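Protein TP_0956 (Treponema pallidum subsp. pallidum, PDB 3U64) probably serves as the TatT subunit of a TRAP transporter, a lipoprotein built of tetratricopeptide-like helical repeats likely to mediate protein-protein interaction. Local coordinates at residues 63-66 with 67-70; 134-137 with 138-141; 146-149 with 150-153; 236-239 with 240-243; 292-295 with 296-299. All blocks are in the same frame, centred on the assembly; numbering follows the deposited sequence.

Contact 1: 63-66 with 67-70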
loop_
_atom_site.group_PDB
_atom_site.type_symbol
_atom_site.label_atom_id
_atom_site.label_comp_id
_atom_site.label_asym_id
_atom_site.label_seq_id
_atom_site.Cartn_x
_atom_site.Cartn_y
_atom_site.Cartn_z
ATOM N N PRO A 63 20.459 7.474 -16.036
ATOM C CA PRO A 63 19.632 8.361 -16.866
ATOM C C PRO A 63 19.786 8.138 -18.377
ATOM O O PRO A 63 18.969 8.667 -19.140
ATOM C CB PRO A 63 20.113 9.767 -16.472
ATOM C CG PRO A 63 21.041 9.564 -15.240
ATOM C CD PRO A 63 21.584 8.189 -15.406
ATOM N N ALA A 64 20.792 7.372 -18.804
ATOM C CA ALA A 64 21.028 7.145 -20.239
ATOM C C ALA A 64 20.435 5.827 -20.690
ATOM O O ALA A 64 20.533 5.456 -21.864
ATOM C CB ALA A 64 22.504 7.183 -20.567
ATOM N N HIS A 65 19.818 5.111 -19.760
ATOM C CA HIS A 65 19.136 3.885 -20.133
ATOM C C HIS A 65 17.754 4.259 -20.671
ATOM O O HIS A 65 16.859 4.674 -19.922
ATOM C CB HIS A 65 19.028 2.913 -18.957
ATOM C CG HIS A 65 18.733 1.511 -19.379
ATOM N ND1 HIS A 65 17.489 1.112 -19.822
ATOM C CD2 HIS A 65 19.529 0.418 -19.460
ATOM C CE1 HIS A 65 17.528 -0.169 -20.138
ATOM N NE2 HIS A 65 18.753 -0.614 -19.934
ATOM N N ARG A 66 17.596 4.119 -21.980
ATOM C CA ARG A 66 16.373 4.525 -22.645
ATOM C C ARG A 66 15.190 3.657 -22.232
ATOM O O ARG A 66 14.089 4.165 -22.018
ATOM C CB ARG A 66 16.565 4.490 -24.150
ATOM C CG ARG A 66 17.612 5.493 -24.645
ATOM C CD ARG A 66 17.532 5.579 -26.148
ATOM N NE ARG A 66 16.201 6.000 -26.577
ATOM C CZ ARG A 66 15.786 6.001 -27.840
ATOM N NH1 ARG A 66 16.600 5.584 -28.799
ATOM N NH2 ARG A 66 14.553 6.408 -28.143
ATOM N N GLY A 67 15.428 2.352 -22.111
ATOM C CA GLY A 67 14.401 1.433 -21.669
ATOM C C GLY A 67 13.815 1.801 -20.306
ATOM O O GLY A 67 12.593 1.711 -20.096
ATOM N N LEU A 68 14.681 2.214 -19.380
ATOM C CA LEU A 68 14.253 2.570 -18.025
ATOM C C LEU A 68 13.467 3.875 -18.019
ATOM O O LEU A 68 12.461 3.993 -17.319
ATOM C CB LEU A 68 15.446 2.668 -17.063
ATOM C CG LEU A 68 15.713 1.421 -16.229
ATOM C CD1 LEU A 68 16.939 1.622 -15.334
ATOM C CD2 LEU A 68 14.485 1.112 -15.402
ATOM N N SER A 69 13.953 4.855 -18.777
ATOM C CA SER A 69 13.217 6.097 -19.005
ATOM C C SER A 69 11.808 5.816 -19.470
ATOM O O SER A 69 10.846 6.304 -18.875
ATOM C CB SER A 69 13.934 6.981 -20.031
ATOM O OG SER A 69 15.058 7.615 -19.435
ATOM N N LEU A 70 11.678 5.028 -20.538
ATOM C CA LEU A 70 10.363 4.689 -21.077
ATOM C C LEU A 70 9.519 3.925 -20.064
ATOM O O LEU A 70 8.343 4.253 -19.846
ATOM C CB LEU A 70 10.488 3.879 -22.374
ATOM C CG LEU A 70 9.164 3.502 -23.067
ATOM C CD1 LEU A 70 8.213 4.703 -23.140
ATOM C CD2 LEU A 70 9.365 2.880 -24.472
HETATM O O HOH W 1 17.197 7.778 -21.124
HETATM O O HOH W 2 16.856 5.602 -17.352
#

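Contact 2: 134-137 with 138-141. With SO4 (sulfate ion), chain C.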
loop_
_atom_site.group_PDB
_atom_site.type_symbol
_atom_site.label_atom_id
_atom_site.label_comp_id
_atom_site.label_asym_id
_atom_site.label_seq_id
_atom_site.Cartn_x
_atom_site.Cartn_y
_atom_site.Cartn_z
ATOM N N SER A 134 9.867 24.141 -29.255
ATOM C CA SER A 134 10.305 25.465 -29.688
ATOM C C SER A 134 9.154 26.392 -30.114
ATOM O O SER A 134 9.297 27.615 -30.107
ATOM C CB SER A 134 11.302 25.329 -30.842
ATOM O OG SER A 134 10.687 24.680 -31.941
ATOM N N GLY A 135 8.019 25.812 -30.490
ATOM C CA GLY A 135 6.938 26.574 -31.094
ATOM C C GLY A 135 7.214 26.926 -32.551
ATOM O O GLY A 135 6.389 27.553 -33.223
ATOM N N ASP A 136 8.390 26.528 -33.035
ATOM C CA ASP A 136 8.798 26.738 -34.422
ATOM C C ASP A 136 8.484 25.477 -35.216
ATOM O O ASP A 136 9.099 24.434 -34.988
ATOM C CB ASP A 136 10.304 27.032 -34.478
ATOM C CG ASP A 136 10.829 27.247 -35.901
ATOM O OD1 ASP A 136 10.279 26.669 -36.867
ATOM O OD2 ASP A 136 11.817 27.999 -36.042
ATOM N N GLU A 137 7.547 25.574 -36.159
ATOM C CA GLU A 137 7.041 24.384 -36.829
ATOM C C GLU A 137 8.120 23.648 -37.600
ATOM O O GLU A 137 8.104 22.415 -37.687
ATOM C CB GLU A 137 5.891 24.723 -37.765
ATOM C CG GLU A 137 5.083 23.513 -38.135
ATOM C CD GLU A 137 4.406 22.891 -36.923
ATOM O OE1 GLU A 137 4.474 23.498 -35.824
ATOM O OE2 GLU A 137 3.808 21.797 -37.069
ATOM N N GLN A 138 9.048 24.413 -38.163
ATOM C CA GLN A 138 10.128 23.850 -38.963
ATOM C C GLN A 138 11.154 23.104 -38.103
ATOM O O GLN A 138 11.688 22.069 -38.505
ATOM C CB GLN A 138 10.807 24.952 -39.771
ATOM C CG GLN A 138 12.233 24.641 -40.149
ATOM C CD GLN A 138 12.851 25.755 -40.957
ATOM O OE1 GLN A 138 12.142 26.515 -41.623
ATOM N NE2 GLN A 138 14.176 25.870 -40.899
ATOM N N ARG A 139 11.418 23.630 -36.913
ATOM C CA ARG A 139 12.277 22.939 -35.963
ATOM C C ARG A 139 11.564 21.695 -35.420
ATOM O O ARG A 139 12.174 20.634 -35.259
ATOM C CB ARG A 139 12.721 23.890 -34.836
ATOM C CG ARG A 139 13.641 25.042 -35.335
ATOM C CD ARG A 139 13.914 26.116 -34.267
ATOM N NE ARG A 139 14.543 25.571 -33.061
ATOM C CZ ARG A 139 14.653 26.233 -31.912
ATOM N NH1 ARG A 139 14.171 27.468 -31.798
ATOM N NH2 ARG A 139 15.237 25.658 -30.874
ATOM N N LEU A 140 10.267 21.814 -35.163
ATOM C CA LEU A 140 9.487 20.668 -34.678
ATOM C C LEU A 140 9.524 19.522 -35.698
ATOM O O LEU A 140 9.833 18.369 -35.360
ATOM C CB LEU A 140 8.051 21.098 -34.422
ATOM C CG LEU A 140 7.034 20.038 -34.006
ATOM C CD1 LEU A 140 7.511 19.289 -32.772
ATOM C CD2 LEU A 140 5.698 20.712 -33.734
ATOM N N HIS A 141 9.223 19.863 -36.948
ATOM C CA HIS A 141 9.201 18.903 -38.043
ATOM C C HIS A 141 10.585 18.323 -38.334
ATOM O O HIS A 141 10.718 17.141 -38.656
ATOM C CB HIS A 141 8.627 19.562 -39.308
ATOM C CG HIS A 141 8.597 18.653 -40.496
ATOM N ND1 HIS A 141 9.675 18.498 -41.345
ATOM C CD2 HIS A 141 7.623 17.841 -40.975
ATOM C CE1 HIS A 141 9.366 17.632 -42.294
ATOM N NE2 HIS A 141 8.127 17.221 -42.094
HETATM S S SO4 C . 15.913 28.390 -28.397
HETATM O O1 SO4 C . 16.221 29.181 -29.587
HETATM O O2 SO4 C . 16.544 27.074 -28.514
HETATM O O3 SO4 C . 16.464 29.073 -27.232
HETATM O O4 SO4 C . 14.458 28.265 -28.252
#

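Contact 3: 146-149 with 150-153. With SO4 (sulfate ion), chain E.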
loop_
_atom_site.group_PDB
_atom_site.type_symbol
_atom_site.label_atom_id
_atom_site.label_comp_id
_atom_site.label_asym_id
_atom_site.label_seq_id
_atom_site.Cartn_x
_atom_site.Cartn_y
_atom_site.Cartn_z
ATOM N N ARG A 146 13.953 13.004 -37.541
ATOM C CA ARG A 146 15.102 12.223 -37.104
ATOM C C ARG A 146 14.676 10.896 -36.467
ATOM O O ARG A 146 15.458 9.941 -36.406
ATOM C CB ARG A 146 15.965 13.043 -36.140
ATOM C CG ARG A 146 16.537 14.316 -36.769
ATOM C CD ARG A 146 17.252 15.175 -35.738
ATOM N NE ARG A 146 18.409 14.498 -35.156
ATOM C CZ ARG A 146 19.064 14.924 -34.077
ATOM N NH1 ARG A 146 18.669 16.035 -33.458
ATOM N NH2 ARG A 146 20.117 14.243 -33.623
ATOM N N CYS A 147 13.421 10.838 -36.027
ATOM C CA CYS A 147 12.881 9.661 -35.353
ATOM C C CYS A 147 12.719 8.468 -36.286
ATOM O O CYS A 147 12.358 8.611 -37.447
ATOM C CB CYS A 147 11.528 9.993 -34.700
ATOM S SG CYS A 147 11.667 11.229 -33.383
ATOM N N THR A 148 12.960 7.282 -35.752
ATOM C CA THR A 148 12.749 6.044 -36.494
ATOM C C THR A 148 11.764 5.126 -35.761
ATOM O O THR A 148 11.226 5.475 -34.696
ATOM C CB THR A 148 14.065 5.307 -36.648
ATOM O OG1 THR A 148 14.495 4.862 -35.357
ATOM C CG2 THR A 148 15.117 6.251 -37.241
ATOM N N ARG A 149 11.556 3.940 -36.327
ATOM C CA ARG A 149 10.592 2.995 -35.781
ATOM C C ARG A 149 10.976 2.626 -34.361
ATOM O O ARG A 149 10.120 2.311 -33.538
ATOM C CB ARG A 149 10.500 1.750 -36.661
ATOM C CG ARG A 149 9.660 1.979 -37.922
ATOM C CD ARG A 149 9.877 0.909 -38.989
ATOM N NE ARG A 149 9.074 -0.288 -38.777
ATOM C CZ ARG A 149 7.795 -0.407 -39.130
ATOM N NH1 ARG A 149 7.162 0.611 -39.696
ATOM N NH2 ARG A 149 7.144 -1.544 -38.914
ATOM N N VAL A 150 12.272 2.687 -34.077
ATOM C CA VAL A 150 12.775 2.393 -32.745
ATOM C C VAL A 150 12.227 3.390 -31.706
ATOM O O VAL A 150 12.128 3.059 -30.524
ATOM C CB VAL A 150 14.331 2.355 -32.758
ATOM C CG1 VAL A 150 14.913 2.552 -31.384
ATOM C CG2 VAL A 150 14.808 1.040 -33.350
ATOM N N ASP A 151 11.850 4.590 -32.162
ATOM C CA ASP A 151 11.378 5.668 -31.284
ATOM C C ASP A 151 9.861 5.706 -31.097
ATOM O O ASP A 151 9.344 6.544 -30.361
ATOM C CB ASP A 151 11.837 7.029 -31.812
ATOM C CG ASP A 151 13.331 7.094 -32.014
ATOM O OD1 ASP A 151 14.053 6.756 -31.060
ATOM O OD2 ASP A 151 13.782 7.472 -33.125
ATOM N N VAL A 152 9.155 4.800 -31.760
ATOM C CA VAL A 152 7.704 4.849 -31.791
ATOM C C VAL A 152 7.080 4.649 -30.413
ATOM O O VAL A 152 6.204 5.406 -30.026
ATOM C CB VAL A 152 7.129 3.862 -32.810
ATOM C CG1 VAL A 152 5.622 3.759 -32.640
ATOM C CG2 VAL A 152 7.502 4.317 -34.235
ATOM N N GLY A 153 7.546 3.655 -29.664
ATOM C CA GLY A 153 7.081 3.458 -28.302
ATOM C C GLY A 153 7.156 4.742 -27.494
ATOM O O GLY A 153 6.209 5.127 -26.791
HETATM S S SO4 E . 3.412 -1.253 -40.413
HETATM O O1 SO4 E . 4.294 -2.005 -39.516
HETATM O O2 SO4 E . 4.157 -0.216 -41.133
HETATM O O3 SO4 E . 2.830 -2.207 -41.360
HETATM O O4 SO4 E . 2.347 -0.624 -39.635
HETATM O O HOH W 3 9.311 1.420 -30.643
#

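Contact 4: 236-239 with 240-243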
loop_
_atom_site.group_PDB
_atom_site.type_symbol
_atom_site.label_atom_id
_atom_site.label_comp_id
_atom_site.label_asym_id
_atom_site.label_seq_id
_atom_site.Cartn_x
_atom_site.Cartn_y
_atom_site.Cartn_z
ATOM N N ALA A 236 -10.352 -8.077 -31.636
ATOM C CA ALA A 236 -11.706 -8.431 -31.235
ATOM C C ALA A 236 -11.829 -8.595 -29.712
ATOM O O ALA A 236 -12.929 -8.499 -29.164
ATOM C CB ALA A 236 -12.134 -9.731 -31.932
ATOM N N HIS A 237 -10.708 -8.876 -29.046
ATOM C CA HIS A 237 -10.676 -9.057 -27.591
ATOM C C HIS A 237 -10.456 -7.729 -26.882
ATOM O O HIS A 237 -10.312 -7.684 -25.657
ATOM C CB HIS A 237 -9.549 -10.011 -27.188
ATOM C CG HIS A 237 -9.798 -11.437 -27.564
ATOM N ND1 HIS A 237 -9.098 -12.076 -28.567
ATOM C CD2 HIS A 237 -10.674 -12.346 -27.075
ATOM C CE1 HIS A 237 -9.528 -13.322 -28.673
ATOM N NE2 HIS A 237 -10.484 -13.510 -27.783
ATOM N N ASP A 238 -10.396 -6.651 -27.660
ATOM C CA ASP A 238 -10.143 -5.338 -27.099
ATOM C C ASP A 238 -11.449 -4.561 -26.878
ATOM O O ASP A 238 -12.192 -4.318 -27.827
ATOM C CB ASP A 238 -9.220 -4.539 -28.014
ATOM C CG ASP A 238 -9.100 -3.088 -27.575
ATOM O OD1 ASP A 238 -9.083 -2.849 -26.342
ATOM O OD2 ASP A 238 -9.044 -2.190 -28.452
ATOM N N PRO A 239 -11.729 -4.172 -25.626
ATOM C CA PRO A 239 -12.952 -3.414 -25.315
ATOM C C PRO A 239 -12.788 -1.930 -25.597
ATOM O O PRO A 239 -13.771 -1.226 -25.808
ATOM C CB PRO A 239 -13.137 -3.628 -23.805
ATOM C CG PRO A 239 -12.084 -4.589 -23.383
ATOM C CD PRO A 239 -11.006 -4.566 -24.411
ATOM N N ASP A 240 -11.542 -1.472 -25.616
ATOM C CA ASP A 240 -11.243 -0.042 -25.699
ATOM C C ASP A 240 -11.676 0.611 -26.982
ATOM O O ASP A 240 -12.122 1.752 -26.963
ATOM C CB ASP A 240 -9.755 0.215 -25.479
ATOM C CG ASP A 240 -9.384 0.135 -24.026
ATOM O OD1 ASP A 240 -10.026 0.844 -23.218
ATOM O OD2 ASP A 240 -8.489 -0.659 -23.683
ATOM N N HIS A 241 -11.533 -0.081 -28.103
ATOM C CA HIS A 241 -11.952 0.546 -29.342
ATOM C C HIS A 241 -13.468 0.698 -29.368
ATOM O O HIS A 241 -13.963 1.687 -29.879
ATOM C CB HIS A 241 -11.372 -0.140 -30.591
ATOM C CG HIS A 241 -11.994 -1.460 -30.925
ATOM N ND1 HIS A 241 -11.688 -2.620 -30.251
ATOM C CD2 HIS A 241 -12.854 -1.813 -31.907
ATOM C CE1 HIS A 241 -12.360 -3.626 -30.782
ATOM N NE2 HIS A 241 -13.077 -3.163 -31.787
ATOM N N HIS A 242 -14.200 -0.243 -28.763
ATOM C CA HIS A 242 -15.664 -0.111 -28.644
ATOM C C HIS A 242 -16.034 1.092 -27.772
ATOM O O HIS A 242 -16.914 1.883 -28.129
ATOM C CB HIS A 242 -16.332 -1.392 -28.089
ATOM C CG HIS A 242 -16.106 -2.611 -28.934
ATOM N ND1 HIS A 242 -16.643 -2.753 -30.200
ATOM C CD2 HIS A 242 -15.385 -3.737 -28.705
ATOM C CE1 HIS A 242 -16.266 -3.914 -30.708
ATOM N NE2 HIS A 242 -15.498 -4.528 -29.826
ATOM N N ILE A 243 -15.355 1.227 -26.634
ATOM C CA ILE A 243 -15.600 2.337 -25.710
ATOM C C ILE A 243 -15.263 3.686 -26.354
ATOM O O ILE A 243 -16.016 4.653 -26.243
ATOM C CB ILE A 243 -14.798 2.163 -24.413
ATOM C CG1 ILE A 243 -15.345 0.948 -23.650
ATOM C CG2 ILE A 243 -14.833 3.473 -23.572
ATOM C CD1 ILE A 243 -14.526 0.540 -22.456
HETATM O O HOH W 4 -15.019 -7.378 -30.080
#

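Contact 5: 292-295 with 296-299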
loop_
_atom_site.group_PDB
_atom_site.type_symbol
_atom_site.label_atom_id
_atom_site.label_comp_id
_atom_site.label_asym_id
_atom_site.label_seq_id
_atom_site.Cartn_x
_atom_site.Cartn_y
_atom_site.Cartn_z
ATOM N N LYS A 292 -22.749 2.932 -19.483
ATOM C CA LYS A 292 -24.121 2.451 -19.649
ATOM C C LYS A 292 -25.037 2.945 -18.522
ATOM O O LYS A 292 -26.136 3.437 -18.784
ATOM C CB LYS A 292 -24.191 0.926 -19.774
ATOM C CG LYS A 292 -23.696 0.395 -21.104
ATOM C CD LYS A 292 -24.049 -1.052 -21.287
ATOM C CE LYS A 292 -25.462 -1.213 -21.826
ATOM N NZ LYS A 292 -25.580 -0.850 -23.275
ATOM N N ALA A 293 -24.583 2.829 -17.276
ATOM C CA ALA A 293 -25.391 3.288 -16.136
ATOM C C ALA A 293 -25.704 4.785 -16.233
ATOM O O ALA A 293 -26.773 5.233 -15.823
ATOM C CB ALA A 293 -24.702 2.969 -14.807
ATOM N N HIS A 294 -24.769 5.545 -16.794
ATOM C CA HIS A 294 -24.921 6.988 -16.903
ATOM C C HIS A 294 -25.362 7.477 -18.279
ATOM O O HIS A 294 -25.124 8.632 -18.636
ATOM C CB HIS A 294 -23.619 7.675 -16.519
ATOM C CG HIS A 294 -23.369 7.686 -15.048
ATOM N ND1 HIS A 294 -23.396 8.842 -14.298
ATOM C CD2 HIS A 294 -23.107 6.682 -14.182
ATOM C CE1 HIS A 294 -23.152 8.550 -13.035
ATOM N NE2 HIS A 294 -22.973 7.245 -12.936
ATOM N N VAL A 295 -26.011 6.614 -19.048
ATOM C CA VAL A 295 -26.357 6.980 -20.421
ATOM C C VAL A 295 -27.204 8.261 -20.473
ATOM O O VAL A 295 -27.011 9.108 -21.346
ATOM C CB VAL A 295 -27.068 5.822 -21.140
ATOM C CG1 VAL A 295 -28.281 5.348 -20.327
ATOM C CG2 VAL A 295 -27.447 6.225 -22.585
ATOM N N GLN A 296 -28.105 8.416 -19.504
ATOM C CA GLN A 296 -29.016 9.561 -19.446
ATOM C C GLN A 296 -28.308 10.912 -19.290
ATOM O O GLN A 296 -28.877 11.967 -19.607
ATOM C CB GLN A 296 -30.025 9.363 -18.308
ATOM C CG GLN A 296 -30.954 8.171 -18.504
ATOM C CD GLN A 296 -31.924 8.391 -19.647
ATOM O OE1 GLN A 296 -32.114 7.518 -20.490
ATOM N NE2 GLN A 296 -32.545 9.570 -19.681
ATOM N N ASP A 297 -27.079 10.870 -18.782
ATOM C CA ASP A 297 -26.244 12.058 -18.636
ATOM C C ASP A 297 -25.812 12.574 -19.995
ATOM O O ASP A 297 -25.554 13.762 -20.153
ATOM C CB ASP A 297 -24.972 11.747 -17.836
ATOM C CG ASP A 297 -25.249 11.348 -16.391
ATOM O OD1 ASP A 297 -26.415 11.052 -16.043
ATOM O OD2 ASP A 297 -24.274 11.320 -15.607
ATOM N N PHE A 298 -25.734 11.674 -20.975
ATOM C CA PHE A 298 -25.074 11.987 -22.241
ATOM C C PHE A 298 -26.026 12.209 -23.416
ATOM O O PHE A 298 -25.656 12.856 -24.396
ATOM C CB PHE A 298 -24.013 10.919 -22.579
ATOM C CG PHE A 298 -23.179 10.524 -21.407
ATOM C CD1 PHE A 298 -22.440 11.473 -20.722
ATOM C CD2 PHE A 298 -23.157 9.211 -20.964
ATOM C CE1 PHE A 298 -21.692 11.127 -19.624
ATOM C CE2 PHE A 298 -22.401 8.848 -19.864
ATOM C CZ PHE A 298 -21.670 9.810 -19.190
ATOM N N PHE A 299 -27.246 11.689 -23.319
ATOM C CA PHE A 299 -28.237 11.879 -24.380
ATOM C C PHE A 299 -29.554 12.501 -23.896
ATOM O O PHE A 299 -29.818 12.566 -22.690
ATOM C CB PHE A 299 -28.495 10.552 -25.090
ATOM C CG PHE A 299 -27.244 9.894 -25.588
ATOM C CD1 PHE A 299 -26.696 10.261 -26.807
ATOM C CD2 PHE A 299 -26.602 8.926 -24.829
ATOM C CE1 PHE A 299 -25.534 9.667 -27.273
ATOM C CE2 PHE A 299 -25.436 8.325 -25.285
ATOM C CZ PHE A 299 -24.900 8.697 -26.510
#

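Contact 1: 63-66 with 67-70
This is a local helix-cap contact, made where the loop after helix 41-61 turns into helix 66-89. His-65 touches Leu-68 across it. The His-65 ring takes the N-cap role: its ND1 accepts from Leu-68 N at 3.0 Å, with an N-H...N angle of 143°. The amide comes in near the edge of the ring, a little out of its plane. The imidazole reaches this place because CG is turned from the amide nitrogen (chi1 -162°), which swings the ring over the first turn. ND1 also lies 3.8 Å from Leu-68 CB, so the ring and the leucine side chain meet at a slant.

A side chain that accepts from the amide three residues on is the classic N-cap. It gives an acceptor to a first-turn N-H that otherwise has a weak bond to His-65 O. The regular helix bonds follow at once. Ser-69 N donates to His-65 O at 3.1 Å, and Leu-70 N donates to Arg-66 O at 3.0 Å; both are nearly straight, at 172°.

His-65 O also accepts from a water at 2.7 Å. A second water lies 2.8 Å from Pro-63 O and 2.7 Å from Ser-69 OG, joining the loop to the helix. Ser-69 OG is further bonded to Ser-119 OG of helix 96-124. Arg-66 turns away from the cap beyond CB. Its chain bends at chi3; NH2 forms a salt bridge with Asp-151 and NE a hydrogen bond with Ser-120 OG. Leu-68 packs on Tyr-55 and Leu-58 of helix 41-61.

Contact 2: 134-137 with 138-141
The backbone from Asp-136 turns directly into helix 137-144. Leu-140 N donates to Asp-136 O at 2.9 Å, and His-141 N donates to Glu-137 O at 2.9 Å. Asp-136 is the N-cap of this helix. Its OD1 accepts from Arg-139 N at 3.2 Å and, more weakly, from Gln-138 N. Arg-139 N comes from above the carboxylate plane, 71° out of it. The extended first torsion (chi1 179°) brings the carboxylate back over these first amides.

An ST turn precedes the cap: Asp-136 N donates to Ser-134 OG at 3.1 Å. Ser-134 OG is also bonded to Glu-131 O.

Arg-139 passes across Asp-136 at about a right angle, and its CD lies 3.3 Å from Asp-136 OD2. The two charged groups do not pair here. The guanidinium instead forms a salt bridge with Glu-131 and reaches a sulfate ion, most likely picked up from the crystallisation solution. Glu-137 runs beside Leu-140, and its carboxylate is bonded to His-180 of helix 176-192.

NH2 of Arg-139 donates to sulfate O2 at 3.0 Å, while Ser-134 CB sits 3.6 Å above the centre of the guanidinium.

Contact 3: 146-149 with 150-153
Asp-151 OD2 is gripped by two donors, the backbone N of Thr-148 and the hydroxyl of Tyr-125. Thr-148 N reaches it at 2.8 Å and 169°, on the anti side of the carboxylate and 22° out of its plane. Asp-151 N in turn donates to Thr-148 O at 2.8 Å. The bond from Thr-148 N is the reciprocal half of a capping box before helix 152-166.

The carboxylate reaches back because Asp-151 CG lies beside its own backbone N, opposite the carbonyl carbon (chi1 -55°). OD2 also rests 3.3 Å from Cys-147 CA. The other oxygen, OD1, forms a salt bridge with Arg-66, so this buried carboxylate has partners on both oxygens. The positive charge of Arg-66 probably favours its ionised form.

Thr-148 OG1 instead accepts a weak bond from Val-150 N at 3.4 Å, so the box is not complete. Val-152 N donates to Arg-149 O at 3.2 Å, and a water links that same carbonyl to Gly-153 N.

Arg-149 leaves the turn. Its NH2 donates to O1 of a sulfate ion at 2.9 Å, nearly straight and at the guanidinium edge. Ser-195 N binds the same ion, and Trp-193 makes a cation-pi contact with Arg-149. Val-152 packs on Ala-189 and Leu-192, so the start of helix 152-166 lies against helix 176-192, while Asp-151 ties it to helix 66-89.

Contact 4: 236-239 with 240-243
Asp-238 reaches over the start of helix 240-250 and meets Asp-240 and His-241. Its CB lies 3.8 Å from His-241 ND1. CG, trans to the backbone N (chi1 171°), lies 3.5 Å from Asp-240 N. OD1 accepts from Asp-240 N at 2.9 Å. OD2 takes two bonds: one from His-241 ND1 at 3.2 Å and one from His-241 N at 3.3 Å. Both donors approach from the same face of the carboxylate, and ND1 lies about 54° out of its plane. The oxygen lies close to the plane of the His-241 ring, so the ring is held by its edge.

His-241 CG sits between its backbone N and carbonyl carbon (chi1 74°), and this folds the ring back toward Asp-238. The ring's NE2 stands over one face of the His-242 imidazole, toward its rim. His-242 NE2 bonds to a water at 2.9 Å, and the water donates to Ala-236 O.

Asp-240 OD2 is 3.5 Å from Asp-238 OD1, a like-charge approach that the helix-start amide probably eases. Asp-240 OD1 bonds to Ser-284 OG. Pro-239 O accepts from Ile-243 N at 3.0 Å. Pro-239 and Ile-243 pack on Ala-266 of helix 256-268 and on helix 278-293. Asp-238 acts as an N-terminal cap in this all-helical TPR-like fold. OD1 accepting from the amide two residues on is an Asx turn, a common opening of a helix.

Contact 5: 292-295 with 296-299
Val-295 and Phe-299 form the packed side of this contact, a local one at a weakly bonded helical turn near the C-terminus. Val-295 CG2 lies 3.6 Å from Phe-299 CD2, and the two side chains cross at about a right angle. CG2 is the methyl pointing away from the backbone N, while CG1 lies between N and the carbonyl carbon (chi1 54°). Phe-299 is buried and also meets Phe-259 edge-to-face. Val-295 O holds this turn by accepting from Phe-298 N at 2.9 Å and from Phe-299 N at 3.3 Å. The first donor is well above the carbonyl plane.

The other side, His-294 with Asp-297, is more exposed and polar. His-294 ND1 donates to Asp-297 OD2 at 2.9 Å and 166°. The oxygen lies in the plane of the imidazole, but the carboxylate is turned almost perpendicular to it, 85° between planes. ND1 meets OD2 from above the carboxylate plane. Asp-297 N also donates to His-294 O at 3.0 Å, so the pair is tied twice. The Phe-298 ring flanks both sides, with CE2 3.7 Å from His-294 CB.

His-294 is the first residue to leave helix 278-293, and its ring stacks on Trp-290. The short turn 295-298 then folds toward helix 256-268. Val-295 touches Arg-256 and Phe-259 there, Gln-296 bonds to Arg-256, and Phe-298 packs back on Trp-290 and Leu-291 of helix 278-293.

In the fold
Contacts 1 to 4 lie at helix starts, and contact 5 follows the end of helix 278-293. Contacts 1 and 3 touch directly: Arg-66 NH2 and Asp-151 OD1 form a salt bridge at 3.0 Å. This joins the starts of helices 66-89 and 152-166. Contact 2 is near contact 3, with nearest atoms about 5 Å apart but no touch. Each of these two binds its own sulfate ion through an arginine. Contacts 4 and 5 have centres 19 Å apart. Contact 4 packs on helices 256-268 and 278-293; contact 5 ends the second of these and leans on the first. Contacts 1 and 5 lie on opposite sides of the chain's centre, their own centres 42 Å apart.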